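Local coordinates for MsStt7d protein (Micromonas, PDB 4IX3) that probably acts as an ATP-dependent protein kinase, its catalytic domain being that of a homolog of the state transition kinase Stt7, at residues T9-V23 against C87-G101. Sequence-based numbering, arbitrary orientation.
Sequences TLRRTPGVEPKDIRV and CIELGAKDGGEIYNG
Arg-11 holds the Glu-89 carboxylate side-on in a salt bridge, NE donating to OE1 and, in an almost straight bond of 2.8 Å (177°), NH2 to OE2. Both oxygens lie in the guanidinium plane but are met from above the carboxylate plane, the two planes standing 50° apart. The backbone N of Arg-11 adds a third bond, 2.8 Å to the anti lone pair of Glu-89 OE1, while Glu-89 N returns one to Arg-11 O. With CG anti to the backbone N (chi1 -168°) and the chain extended beyond, Glu-89 carries its carboxylate across to the guanidinium edge of Arg-11. Loss of the carboxylate to an alanine here is likely to leave NE, NH2 and the backbone N of Arg-11 without these acceptors. Arg-12 is bent at chi2, which brings NE, at 2.9 Å, and NH2 to Glu-89 O as donors; Pro-18 CG lies above one face of the Arg-12 guanidinium, displaced toward its rim. These bonds fasten residues 11-13, ahead of strand 21-23, beside the end of strand 84-90 in the antiparallel sheet of the kinase N-terminal lobe. Ile-88 CG1 packs 3.6 Å from Val-16 CG1, and its CD1 meets Ile-21 CD1 tip to tip. Thr-13 OG1 accepts from Cys-87 N at 2.9 Å, and farther along Val-23 N donates to Gly-101 O. In the second shell, Glu-64 of helix 59-76 forms a salt bridge with Arg-11 NH1, and Met-110 backs Val-16 and Ile-21.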
ATOM      1  N   THR B   9      15.002   7.227 -23.064  1.00 15.64           N
ATOM      2  CA  THR B   9      15.935   7.760 -22.076  1.00 15.35           C
ATOM      3  C   THR B   9      15.744   6.966 -20.792  1.00 16.42           C
ATOM      4  O   THR B   9      14.600   6.759 -20.352  1.00 16.37           O
ATOM      5  CB  THR B   9      15.778   9.271 -21.873  1.00 19.46           C
ATOM      6  OG1 THR B   9      14.434   9.560 -21.454  1.00 30.42           O
ATOM      7  CG2 THR B   9      16.104  10.034 -23.167  1.00 18.63           C
ATOM      8  N   LEU B  10      16.847   6.491 -20.231  1.00 13.74           N
ATOM      9  CA  LEU B  10      16.820   5.704 -19.003  1.00 13.75           C
ATOM     10  C   LEU B  10      17.735   6.304 -17.955  1.00 12.03           C
ATOM     11  O   LEU B  10      18.871   6.683 -18.265  1.00 14.94           O
ATOM     12  CB  LEU B  10      17.259   4.261 -19.277  1.00 14.71           C
ATOM     13  CG  LEU B  10      16.250   3.549 -20.190  1.00 16.05           C
ATOM     14  CD1 LEU B  10      16.770   2.183 -20.603  1.00 20.38           C
ATOM     15  CD2 LEU B  10      14.893   3.366 -19.551  1.00 18.10           C
ATOM     16  N   ARG B  11      17.278   6.374 -16.698  1.00 12.00           N
ATOM     17  CA  ARG B  11      18.126   6.901 -15.613  1.00 12.70           C
ATOM     18  C   ARG B  11      19.036   5.790 -15.086  1.00 12.31           C
ATOM     19  O   ARG B  11      18.634   4.634 -14.896  1.00 13.12           O
ATOM     20  CB  ARG B  11      17.183   7.456 -14.527  1.00 12.63           C
ATOM     21  CG  ARG B  11      16.488   8.748 -14.930  1.00 14.28           C
ATOM     22  CD  ARG B  11      15.303   9.071 -14.034  1.00 16.87           C
ATOM     23  NE  ARG B  11      14.190   8.162 -14.248  1.00 15.23           N
ATOM     24  CZ  ARG B  11      12.995   8.312 -13.687  1.00 15.38           C
ATOM     25  NH1 ARG B  11      12.807   9.323 -12.836  1.00 18.96           N
ATOM     26  NH2 ARG B  11      11.993   7.481 -14.024  1.00 16.71           N
ATOM     27  N   ARG B  12      20.297   6.145 -14.810  1.00 12.60           N
ATOM     28  CA  ARG B  12      21.290   5.190 -14.346  1.00 12.31           C
ATOM     29  C   ARG B  12      22.211   5.862 -13.325  1.00 12.83           C
ATOM     30  O   ARG B  12      22.323   7.076 -13.302  1.00 18.49           O
ATOM     31  CB  ARG B  12      22.113   4.643 -15.522  1.00 16.08           C
ATOM     32  CG  ARG B  12      21.291   3.803 -16.515  1.00 15.20           C
ATOM     33  CD  ARG B  12      20.823   2.518 -15.874  1.00 13.06           C
ATOM     34  NE  ARG B  12      19.839   1.812 -16.695  1.00 13.26           N
ATOM     35  CZ  ARG B  12      20.140   0.925 -17.640  1.00 11.78           C
ATOM     36  NH1 ARG B  12      21.423   0.690 -17.979  1.00 15.92           N
ATOM     37  NH2 ARG B  12      19.161   0.326 -18.290  1.00 13.84           N
ATOM     38  N   THR B  13      22.911   5.033 -12.566  1.00 13.50           N
ATOM     39  CA  THR B  13      23.953   5.496 -11.645  1.00 14.23           C
ATOM     40  C   THR B  13      25.253   4.930 -12.204  1.00 13.74           C
ATOM     41  O   THR B  13      25.341   3.740 -12.451  1.00 15.25           O
ATOM     42  CB  THR B  13      23.685   4.894 -10.253  1.00 14.01           C
ATOM     43  OG1 THR B  13      22.573   5.619  -9.718  1.00 15.00           O
ATOM     44  CG2 THR B  13      24.912   5.103  -9.342  1.00 14.96           C
ATOM     45  N   PRO B  14      26.300   5.773 -12.321  1.00 16.05           N
ATOM     46  CA  PRO B  14      27.595   5.290 -12.808  1.00 16.92           C
ATOM     47  C   PRO B  14      28.129   4.142 -11.961  1.00 19.42           C
ATOM     48  O   PRO B  14      28.083   4.212 -10.724  1.00 21.84           O
ATOM     49  CB  PRO B  14      28.481   6.536 -12.723  1.00 20.27           C
ATOM     50  CG  PRO B  14      27.527   7.651 -12.935  1.00 19.87           C
ATOM     51  CD  PRO B  14      26.260   7.243 -12.226  1.00 17.30           C
ATOM     52  N   GLY B  15      28.518   3.049 -12.608  1.00 20.28           N
ATOM     53  CA  GLY B  15      29.040   1.905 -11.867  1.00 21.21           C
ATOM     54  C   GLY B  15      27.983   0.890 -11.459  1.00 20.96           C
ATOM     55  O   GLY B  15      28.346  -0.154 -10.895  1.00 25.13           O
ATOM     56  N   VAL B  16      26.704   1.145 -11.774  1.00 17.27           N
ATOM     57  CA  VAL B  16      25.641   0.217 -11.409  1.00 15.30           C
ATOM     58  C   VAL B  16      24.943  -0.178 -12.718  1.00 16.94           C
ATOM     59  O   VAL B  16      24.175   0.598 -13.287  1.00 18.25           O
ATOM     60  CB  VAL B  16      24.640   0.834 -10.412  1.00 15.15           C
ATOM     61  CG1 VAL B  16      23.539  -0.168 -10.068  1.00 18.11           C
ATOM     62  CG2 VAL B  16      25.405   1.240  -9.162  1.00 20.51           C
ATOM     63  N   GLU B  17      25.188  -1.400 -13.187  1.00 17.70           N
ATOM     64  CA  GLU B  17      24.565  -1.912 -14.410  1.00 17.71           C
ATOM     65  C   GLU B  17      23.549  -2.997 -14.078  1.00 15.54           C
ATOM     66  O   GLU B  17      23.790  -3.842 -13.218  1.00 17.15           O
ATOM     67  CB  GLU B  17      25.655  -2.452 -15.358  1.00 20.29           C
ATOM     68  CG  GLU B  17      26.526  -1.312 -15.892  1.00 26.25           C
ATOM     69  CD  GLU B  17      27.818  -1.765 -16.528  1.00 38.15           C
ATOM     70  OE1 GLU B  17      28.821  -1.034 -16.363  1.00 53.76           O
ATOM     71  OE2 GLU B  17      27.825  -2.818 -17.209  1.00 49.55           O
ATOM     72  N   PRO B  18      22.403  -3.006 -14.791  1.00 16.59           N
ATOM     73  CA  PRO B  18      21.407  -4.041 -14.498  1.00 16.91           C
ATOM     74  C   PRO B  18      21.933  -5.476 -14.545  1.00 15.98           C
ATOM     75  O   PRO B  18      21.544  -6.325 -13.709  1.00 17.79           O
ATOM     76  CB  PRO B  18      20.278  -3.789 -15.518  1.00 19.47           C
ATOM     77  CG  PRO B  18      20.578  -2.514 -16.233  1.00 21.07           C
ATOM     78  CD  PRO B  18      21.956  -2.026 -15.803  1.00 18.35           C
ATOM     79  N   LYS B  19      22.850  -5.744 -15.478  1.00 18.18           N
ATOM     80  CA  LYS B  19      23.423  -7.091 -15.596  1.00 22.01           C
ATOM     81  C   LYS B  19      24.140  -7.564 -14.314  1.00 21.22           C
ATOM     82  O   LYS B  19      24.258  -8.757 -14.060  1.00 24.22           O
ATOM     83  CB  LYS B  19      24.354  -7.199 -16.815  1.00 22.98           C
ATOM     84  CG  LYS B  19      25.639  -6.390 -16.680  1.00 24.29           C
ATOM     85  CD  LYS B  19      26.457  -6.341 -17.975  1.00 34.77           C
ATOM     86  CE  LYS B  19      27.907  -6.738 -17.768  1.00 45.54           C
ATOM     87  NZ  LYS B  19      28.616  -5.973 -16.692  1.00 71.46           N
ATOM     88  N   ASP B  20      24.487  -6.625 -13.437  1.00 18.09           N
ATOM     89  CA  ASP B  20      25.225  -6.970 -12.222  1.00 18.77           C
ATOM     90  C   ASP B  20      24.307  -7.157 -11.001  1.00 17.64           C
ATOM     91  O   ASP B  20      24.766  -7.340  -9.867  1.00 18.31           O
ATOM     92  CB  ASP B  20      26.321  -5.941 -11.968  1.00 20.51           C
ATOM     93  CG  ASP B  20      27.494  -6.095 -12.931  1.00 22.33           C
ATOM     94  OD1 ASP B  20      27.825  -7.231 -13.400  1.00 25.86           O
ATOM     95  OD2 ASP B  20      28.051  -5.033 -13.241  1.00 26.08           O
ATOM     96  N   ILE B  21      22.995  -7.100 -11.223  1.00 15.38           N
ATOM     97  CA  ILE B  21      22.035  -7.170 -10.113  1.00 15.15           C
ATOM     98  C   ILE B  21      21.238  -8.448 -10.345  1.00 17.00           C
ATOM     99  O   ILE B  21      20.591  -8.628 -11.393  1.00 18.73           O
ATOM    100  CB  ILE B  21      21.122  -5.920 -10.035  1.00 14.31           C
ATOM    101  CG1 ILE B  21      22.004  -4.693  -9.686  1.00 15.30           C
ATOM    102  CG2 ILE B  21      20.047  -6.108  -8.960  1.00 15.02           C
ATOM    103  CD1 ILE B  21      21.374  -3.357  -9.985  1.00 16.08           C
ATOM    104  N   ARG B  22      21.154  -9.234  -9.281  1.00 17.17           N
ATOM    105  CA  ARG B  22      20.273 -10.373  -9.205  1.00 16.88           C
ATOM    106  C   ARG B  22      19.249 -10.070  -8.120  1.00 16.12           C
ATOM    107  O   ARG B  22      19.615  -9.752  -6.985  1.00 18.14           O
ATOM    108  CB  ARG B  22      21.035 -11.664  -8.883  1.00 18.18           C
ATOM    109  CG  ARG B  22      20.141 -12.881  -8.841  1.00 26.63           C
ATOM    110  CD  ARG B  22      20.959 -14.157  -8.816  1.00 30.91           C
ATOM    111  NE  ARG B  22      21.745 -14.259  -7.594  1.00 36.23           N
ATOM    112  CZ  ARG B  22      21.264 -14.732  -6.447  1.00 38.21           C
ATOM    113  NH1 ARG B  22      19.983 -15.082  -6.368  1.00 39.12           N
ATOM    114  NH2 ARG B  22      22.059 -14.849  -5.384  1.00 46.02           N
ATOM    115  N   VAL B  23      17.977 -10.189  -8.470  1.00 17.60           N
ATOM    116  CA  VAL B  23      16.878  -9.924  -7.543  1.00 18.57           C
ATOM    117  C   VAL B  23      16.371 -11.255  -7.011  1.00 20.04           C
ATOM    118  O   VAL B  23      16.221 -12.234  -7.759  1.00 23.95           O
ATOM    119  CB  VAL B  23      15.805  -8.968  -8.137  1.00 20.90           C
ATOM    120  CG1 VAL B  23      15.264  -9.444  -9.472  1.00 25.35           C
ATOM    121  CG2 VAL B  23      14.675  -8.752  -7.130  1.00 22.60           C
ATOM    122  N   CYS B  87      20.163   4.529  -8.436  1.00 12.19           N
ATOM    123  CA  CYS B  87      19.000   4.032  -9.143  1.00 11.65           C
ATOM    124  C   CYS B  87      19.404   3.148 -10.305  1.00 12.24           C
ATOM    125  O   CYS B  87      20.558   3.189 -10.728  1.00 14.75           O
ATOM    126  CB  CYS B  87      18.116   5.188  -9.612  1.00 13.27           C
ATOM    127  SG  CYS B  87      18.800   6.110 -10.998  1.00 18.00           S
ATOM    128  N   ILE B  88      18.436   2.409 -10.847  1.00 10.62           N
ATOM    129  CA  ILE B  88      18.612   1.665 -12.108  1.00 11.28           C
ATOM    130  C   ILE B  88      17.275   1.684 -12.803  1.00 10.75           C
ATOM    131  O   ILE B  88      16.310   1.156 -12.251  1.00 12.08           O
ATOM    132  CB  ILE B  88      19.037   0.173 -11.879  1.00 13.05           C
ATOM    133  CG1 ILE B  88      20.029   0.047 -10.727  1.00 13.98           C
ATOM    134  CG2 ILE B  88      19.577  -0.394 -13.214  1.00 15.88           C
ATOM    135  CD1 ILE B  88      19.402  -0.283  -9.375  1.00 16.63           C
ATOM    136  N   GLU B  89      17.172   2.245 -13.994  1.00 10.01           N
ATOM    137  CA  GLU B  89      15.921   2.227 -14.747  1.00 10.52           C
ATOM    138  C   GLU B  89      16.028   1.284 -15.934  1.00 10.70           C
ATOM    139  O   GLU B  89      16.926   1.412 -16.691  1.00 12.21           O
ATOM    140  CB  GLU B  89      15.553   3.629 -15.169  1.00 12.75           C
ATOM    141  CG  GLU B  89      14.122   3.726 -15.700  1.00 11.43           C
ATOM    142  CD  GLU B  89      13.682   5.148 -15.950  1.00 12.39           C
ATOM    143  OE1 GLU B  89      14.507   6.018 -16.238  1.00 13.26           O
ATOM    144  OE2 GLU B  89      12.494   5.395 -15.834  1.00 17.04           O
ATOM    145  N   LEU B  90      15.109   0.331 -16.046  1.00 11.18           N
ATOM    146  CA  LEU B  90      15.156  -0.642 -17.130  1.00 10.93           C
ATOM    147  C   LEU B  90      14.002  -0.432 -18.100  1.00 11.30           C
ATOM    148  O   LEU B  90      12.871  -0.181 -17.682  1.00 10.89           O
ATOM    149  CB  LEU B  90      15.121  -2.067 -16.573  1.00 13.35           C
ATOM    150  CG  LEU B  90      16.475  -2.699 -16.242  1.00 15.37           C
ATOM    151  CD1 LEU B  90      16.623  -2.894 -14.740  1.00 15.99           C
ATOM    152  CD2 LEU B  90      16.646  -4.019 -16.977  1.00 18.55           C
ATOM    153  N   GLY B  91      14.286  -0.531 -19.394  1.00 12.46           N
ATOM    154  CA  GLY B  91      13.241  -0.334 -20.407  1.00 12.06           C
ATOM    155  C   GLY B  91      12.464  -1.614 -20.617  1.00 10.57           C
ATOM    156  O   GLY B  91      12.567  -2.592 -19.870  1.00 12.14           O
ATOM    157  N   ALA B  92      11.639  -1.585 -21.659  1.00 11.54           N
ATOM    158  CA  ALA B  92      10.719  -2.714 -21.936  1.00 12.09           C
ATOM    159  C   ALA B  92      11.469  -3.958 -22.473  1.00 12.77           C
ATOM    160  O   ALA B  92      11.399  -5.049 -21.885  1.00 15.38           O
ATOM    161  CB  ALA B  92       9.617  -2.279 -22.907  1.00 13.48           C
ATOM    162  N   LYS B  93      12.235  -3.816 -23.546  1.00 14.12           N
ATOM    163  CA  LYS B  93      12.870  -5.016 -24.147  1.00 15.89           C
ATOM    164  C   LYS B  93      14.009  -5.559 -23.277  1.00 15.73           C
ATOM    165  O   LYS B  93      14.244  -6.771 -23.239  1.00 18.28           O
ATOM    166  CB  LYS B  93      13.379  -4.739 -25.569  1.00 17.47           C
ATOM    167  CG  LYS B  93      12.273  -4.617 -26.604  1.00 20.03           C
ATOM    168  CD  LYS B  93      12.755  -4.694 -28.057  1.00 23.54           C
ATOM    169  CE  LYS B  93      13.228  -6.100 -28.349  1.00 30.43           C
ATOM    170  NZ  LYS B  93      12.066  -6.966 -28.725  1.00 53.02           N
ATOM    171  N   ASP B  94      14.669  -4.671 -22.540  1.00 15.69           N
ATOM    172  CA  ASP B  94      15.754  -5.034 -21.631  1.00 16.91           C
ATOM    173  C   ASP B  94      15.248  -5.413 -20.226  1.00 16.65           C
ATOM    174  O   ASP B  94      16.003  -5.995 -19.435  1.00 19.82           O
ATOM    175  CB  ASP B  94      16.791  -3.901 -21.544  1.00 16.93           C
ATOM    176  CG  ASP B  94      16.169  -2.527 -21.299  1.00 19.24           C
ATOM    177  OD1 ASP B  94      15.333  -2.129 -22.153  1.00 20.82           O
ATOM    178  OD2 ASP B  94      16.557  -1.804 -20.321  1.00 18.42           O
ATOM    179  N   GLY B  95      13.984  -5.102 -19.929  1.00 15.36           N
ATOM    180  CA  GLY B  95      13.373  -5.497 -18.658  1.00 14.51           C
ATOM    181  C   GLY B  95      13.175  -6.990 -18.567  1.00 17.24           C
ATOM    182  O   GLY B  95      12.924  -7.699 -19.561  1.00 19.63           O
ATOM    183  N   GLY B  96      13.342  -7.506 -17.367  1.00 16.46           N
ATOM    184  CA  GLY B  96      13.370  -8.924 -17.105  1.00 19.31           C
ATOM    185  C   GLY B  96      12.160  -9.373 -16.321  1.00 16.17           C
ATOM    186  O   GLY B  96      11.045  -8.846 -16.531  1.00 18.07           O
ATOM    187  N   GLU B  97      12.366 -10.393 -15.483  1.00 18.06           N
ATOM    188  CA  GLU B  97      11.276 -11.015 -14.745  1.00 20.44           C
ATOM    189  C   GLU B  97      11.817 -11.323 -13.364  1.00 20.91           C
ATOM    190  O   GLU B  97      12.893 -11.910 -13.251  1.00 20.29           O
ATOM    191  CB  GLU B  97      10.860 -12.325 -15.431  1.00 24.26           C
ATOM    192  CG  GLU B  97      10.434 -12.147 -16.871  1.00 29.08           C
ATOM    193  CD  GLU B  97      11.607 -12.027 -17.844  1.00 44.79           C
ATOM    194  OE1 GLU B  97      12.674 -12.655 -17.615  1.00 42.63           O
ATOM    195  OE2 GLU B  97      11.453 -11.323 -18.873  1.00 49.14           O
ATOM    196  N   ILE B  98      11.061 -10.982 -12.323  1.00 19.49           N
ATOM    197  CA  ILE B  98      11.545 -11.236 -10.955  1.00 23.47           C
ATOM    198  C   ILE B  98      11.844 -12.725 -10.786  1.00 26.69           C
ATOM    199  O   ILE B  98      12.836 -13.094 -10.148  1.00 24.13           O
ATOM    200  CB  ILE B  98      10.545 -10.752  -9.873  1.00 24.15           C
ATOM    201  CG1 ILE B  98      10.216  -9.274 -10.104  1.00 23.76           C
ATOM    202  CG2 ILE B  98      11.082 -10.976  -8.458  1.00 25.76           C
ATOM    203  CD1 ILE B  98      11.380  -8.321  -9.947  1.00 20.39           C
ATOM    204  N   TYR B  99      10.992 -13.590 -11.333  1.00 27.63           N
ATOM    205  CA  TYR B  99      11.210 -15.024 -11.140  1.00 28.57           C
ATOM    206  C   TYR B  99      12.488 -15.536 -11.825  1.00 32.23           C
ATOM    207  O   TYR B  99      13.046 -16.565 -11.428  1.00 33.99           O
ATOM    208  CB  TYR B  99       9.976 -15.820 -11.558  1.00 33.04           C
ATOM    209  CG  TYR B  99       9.548 -15.621 -12.996  1.00 35.75           C
ATOM    210  CD1 TYR B  99      10.153 -16.341 -14.032  1.00 42.64           C
ATOM    211  CD2 TYR B  99       8.488 -14.768 -13.318  1.00 39.03           C
ATOM    212  CE1 TYR B  99       9.738 -16.191 -15.346  1.00 40.58           C
ATOM    213  CE2 TYR B  99       8.056 -14.621 -14.628  1.00 42.41           C
ATOM    214  CZ  TYR B  99       8.695 -15.326 -15.633  1.00 43.54           C
ATOM    215  OH  TYR B  99       8.276 -15.183 -16.932  1.00 54.94           O
ATOM    216  N   ASN B 100      12.974 -14.791 -12.821  1.00 26.88           N
ATOM    217  CA  ASN B 100      14.252 -15.091 -13.467  1.00 26.35           C
ATOM    218  C   ASN B 100      15.424 -14.407 -12.748  1.00 25.10           C
ATOM    219  O   ASN B 100      16.572 -14.498 -13.178  1.00 27.14           O
ATOM    220  CB  ASN B 100      14.197 -14.682 -14.944  1.00 27.71           C
ATOM    221  CG  ASN B 100      13.453 -15.711 -15.778  1.00 29.51           C
ATOM    222  OD1 ASN B 100      12.919 -15.397 -16.846  1.00 46.28           O
ATOM    223  ND2 ASN B 100      13.385 -16.936 -15.273  1.00 39.04           N
ATOM    224  N   GLY B 101      15.132 -13.681 -11.670  1.00 22.38           N
ATOM    225  CA  GLY B 101      16.158 -12.925 -10.962  1.00 22.22           C
ATOM    226  C   GLY B 101      16.666 -11.652 -11.614  1.00 20.48           C
ATOM    227  O   GLY B 101      17.698 -11.119 -11.223  1.00 19.42           O
TER
HETATM  228  O   HOH W   1      13.397   7.803 -17.950  1.00 24.02           O
HETATM  229  O   HOH W   2      22.094   2.380 -12.871  1.00 13.67           O
HETATM  230  O   HOH W   3      20.673 -11.036 -12.766  1.00 38.64           O